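Local structure of glycine oxidase (Bacillus cereus ATCC 14579, 7CYX) at residues Q248-I253 with R287-L292. The protein probably catalyses the FAD-dependent oxidation of glycine by oxygen to glyoxylate, hydrogen peroxide and ammonium, in the pathway to thiamine diphosphate. Numbering follows the deposited sequence.
Sequences QERFYI and RAYTIL
Arg-287 lies stretched over the ring of Phe-251, the two side chains running past each other in opposite senses. Its CD sits above one face of the ring in a CH-pi contact, 3.9 Å from the Phe-251 centroid. The approach is steep, 14° off the ring normal. Farther out, CB of Phe-251 stands over the centre of the guanidinium, 3.5 Å from Arg-287 CZ. Ring and guanidinium planes are only 15° apart. The Arg-287 chain is fully extended from CG to NE, which lets its methylenes and its flat head cover one aromatic residue.

Polar contact is slight. Gln-248 OE1 lies at the edge of the guanidinium, in its plane, and accepts a weak hydrogen bond from Arg-287 NE (3.5 Å). Gln-248 reaches this edge because its chain leaves the backbone with CG opposite N (chi1 -166°) and continues extended to CD; its amide also rests against CD1 of Ile-291. NH2 of Arg-287 comes near Gln-248 O at an angle poor for bonding.

Gln-248 to Phe-251 form a type I' turn, the two-residue hairpin link between strands 246-248 and 251-256. These belong to the mixed sheet of the substrate-binding domain of this DAO-family flavoprotein, and helix 278-291 packs on one face of it; Tyr-252, between Phe-251 and Ile-253, touches FAD.

Apolar packing continues along the strand at Ile-253. Its CD1 lies 3.7 Å from CG2 of Ile-291 and 4.0 Å from CB of Leu-292, and also meets CB of Ala-288, 4.1 Å away. Ile-246 of the partner strand touches both Ile-253 and Ile-291.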
loop_
_atom_site.group_PDB
_atom_site.type_symbol
_atom_site.label_atom_id
_atom_site.label_comp_id
_atom_site.label_asym_id
_atom_site.label_seq_id
_atom_site.Cartn_x
_atom_site.Cartn_y
_atom_site.Cartn_z
ATOM N N GLN A 248 -8.717 -18.355 -16.788
ATOM C CA GLN A 248 -9.601 -19.286 -17.520
ATOM C C GLN A 248 -10.325 -18.516 -18.617
ATOM O O GLN A 248 -11.328 -17.891 -18.299
ATOM C CB GLN A 248 -10.601 -19.942 -16.576
ATOM C CG GLN A 248 -11.301 -21.144 -17.187
ATOM C CD GLN A 248 -12.530 -21.530 -16.411
ATOM O OE1 GLN A 248 -13.413 -20.718 -16.173
ATOM N NE2 GLN A 248 -12.607 -22.790 -16.022
ATOM N N GLU A 249 -9.790 -18.554 -19.837
ATOM C CA GLU A 249 -10.417 -17.914 -21.017
ATOM C C GLU A 249 -10.793 -16.468 -20.688
ATOM O O GLU A 249 -11.987 -16.134 -20.825
ATOM C CB GLU A 249 -11.679 -18.686 -21.391
ATOM C CG GLU A 249 -11.446 -19.881 -22.278
ATOM C CD GLU A 249 -12.603 -20.105 -23.227
ATOM O OE1 GLU A 249 -12.480 -19.723 -24.398
ATOM O OE2 GLU A 249 -13.627 -20.631 -22.784
ATOM N N ARG A 250 -9.817 -15.703 -20.197
ATOM C CA ARG A 250 -9.882 -14.271 -19.780
ATOM C C ARG A 250 -10.408 -14.094 -18.349
ATOM O O ARG A 250 -10.018 -13.120 -17.726
ATOM C CB ARG A 250 -10.484 -13.324 -20.825
ATOM C CG ARG A 250 -9.775 -13.330 -22.168
ATOM C CD ARG A 250 -10.671 -12.789 -23.260
ATOM N NE ARG A 250 -9.974 -12.098 -24.331
ATOM C CZ ARG A 250 -10.461 -11.054 -24.986
ATOM N NH1 ARG A 250 -11.635 -10.558 -24.651
ATOM N NH2 ARG A 250 -9.771 -10.495 -25.962
ATOM N N PHE A 251 -11.232 -15.007 -17.846
ATOM C CA PHE A 251 -11.752 -14.885 -16.466
ATOM C C PHE A 251 -10.611 -15.146 -15.485
ATOM O O PHE A 251 -9.804 -16.041 -15.702
ATOM C CB PHE A 251 -12.915 -15.844 -16.260
ATOM C CG PHE A 251 -13.654 -15.678 -14.961
ATOM C CD1 PHE A 251 -14.675 -14.762 -14.842
ATOM C CD2 PHE A 251 -13.344 -16.452 -13.866
ATOM C CE1 PHE A 251 -15.361 -14.615 -13.653
ATOM C CE2 PHE A 251 -14.030 -16.307 -12.679
ATOM C CZ PHE A 251 -15.036 -15.387 -12.574
ATOM N N TYR A 252 -10.558 -14.379 -14.406
ATOM C CA TYR A 252 -9.428 -14.581 -13.481
ATOM C C TYR A 252 -9.834 -14.406 -12.029
ATOM O O TYR A 252 -10.768 -13.703 -11.715
ATOM C CB TYR A 252 -8.349 -13.542 -13.761
ATOM C CG TYR A 252 -8.866 -12.133 -13.727
ATOM C CD1 TYR A 252 -9.025 -11.469 -12.531
ATOM C CD2 TYR A 252 -9.228 -11.481 -14.884
ATOM C CE1 TYR A 252 -9.519 -10.184 -12.484
ATOM C CE2 TYR A 252 -9.718 -10.192 -14.858
ATOM C CZ TYR A 252 -9.866 -9.543 -13.654
ATOM O OH TYR A 252 -10.346 -8.276 -13.613
ATOM N N ILE A 253 -9.089 -15.102 -11.188
ATOM C CA ILE A 253 -9.172 -14.992 -9.716
ATOM C C ILE A 253 -7.750 -14.630 -9.328
ATOM O O ILE A 253 -6.854 -15.344 -9.709
ATOM C CB ILE A 253 -9.614 -16.301 -9.055
ATOM C CG1 ILE A 253 -10.917 -16.825 -9.649
ATOM C CG2 ILE A 253 -9.720 -16.110 -7.558
ATOM C CD1 ILE A 253 -11.548 -17.917 -8.843
ATOM N N ARG A 287 -19.318 -18.325 -11.516
ATOM C CA ARG A 287 -18.233 -18.867 -12.301
ATOM C C ARG A 287 -17.053 -19.128 -11.356
ATOM O O ARG A 287 -16.345 -20.137 -11.502
ATOM C CB ARG A 287 -17.865 -17.948 -13.465
ATOM C CG ARG A 287 -16.965 -18.613 -14.499
ATOM C CD ARG A 287 -16.794 -17.770 -15.755
ATOM N NE ARG A 287 -15.823 -18.293 -16.717
ATOM C CZ ARG A 287 -15.494 -17.672 -17.844
ATOM N NH1 ARG A 287 -16.094 -16.536 -18.169
ATOM N NH2 ARG A 287 -14.550 -18.170 -18.624
ATOM N N ALA A 288 -16.872 -18.251 -10.356
ATOM C CA ALA A 288 -15.722 -18.359 -9.462
ATOM C C ALA A 288 -15.873 -19.576 -8.551
ATOM O O ALA A 288 -14.863 -20.168 -8.144
ATOM C CB ALA A 288 -15.546 -17.111 -8.651
ATOM N N TYR A 289 -17.126 -19.930 -8.236
ATOM C CA TYR A 289 -17.429 -21.010 -7.331
ATOM C C TYR A 289 -16.999 -22.345 -7.967
ATOM O O TYR A 289 -16.546 -23.228 -7.256
ATOM C CB TYR A 289 -18.913 -21.031 -6.938
ATOM C CG TYR A 289 -19.475 -19.837 -6.198
ATOM C CD1 TYR A 289 -18.669 -18.948 -5.500
ATOM C CD2 TYR A 289 -20.849 -19.629 -6.143
ATOM C CE1 TYR A 289 -19.201 -17.873 -4.806
ATOM C CE2 TYR A 289 -21.399 -18.569 -5.441
ATOM C CZ TYR A 289 -20.573 -17.674 -4.775
ATOM O OH TYR A 289 -21.094 -16.608 -4.086
ATOM N N THR A 290 -17.139 -22.482 -9.290
ATOM C CA THR A 290 -16.774 -23.721 -9.983
ATOM C C THR A 290 -15.243 -23.930 -10.003
ATOM O O THR A 290 -14.789 -25.048 -10.212
ATOM C CB THR A 290 -17.272 -23.766 -11.434
ATOM O OG1 THR A 290 -16.406 -22.904 -12.162
ATOM C CG2 THR A 290 -18.714 -23.347 -11.642
ATOM N N ILE A 291 -14.465 -22.848 -9.843
ATOM C CA ILE A 291 -12.999 -22.882 -9.849
ATOM C C ILE A 291 -12.487 -23.061 -8.413
ATOM O O ILE A 291 -11.466 -23.740 -8.191
ATOM C CB ILE A 291 -12.403 -21.610 -10.484
ATOM C CG1 ILE A 291 -12.461 -21.626 -12.012
ATOM C CG2 ILE A 291 -10.971 -21.380 -10.022
ATOM C CD1 ILE A 291 -13.828 -21.473 -12.602
ATOM N N LEU A 292 -13.171 -22.427 -7.456
ATOM C CA LEU A 292 -12.632 -22.185 -6.114
ATOM C C LEU A 292 -13.801 -22.036 -5.148
ATOM O O LEU A 292 -14.154 -20.923 -4.759
ATOM C CB LEU A 292 -11.765 -20.918 -6.134
ATOM C CG LEU A 292 -10.596 -20.881 -5.160
ATOM C CD1 LEU A 292 -9.965 -19.490 -5.100
ATOM C CD2 LEU A 292 -11.030 -21.318 -3.785
#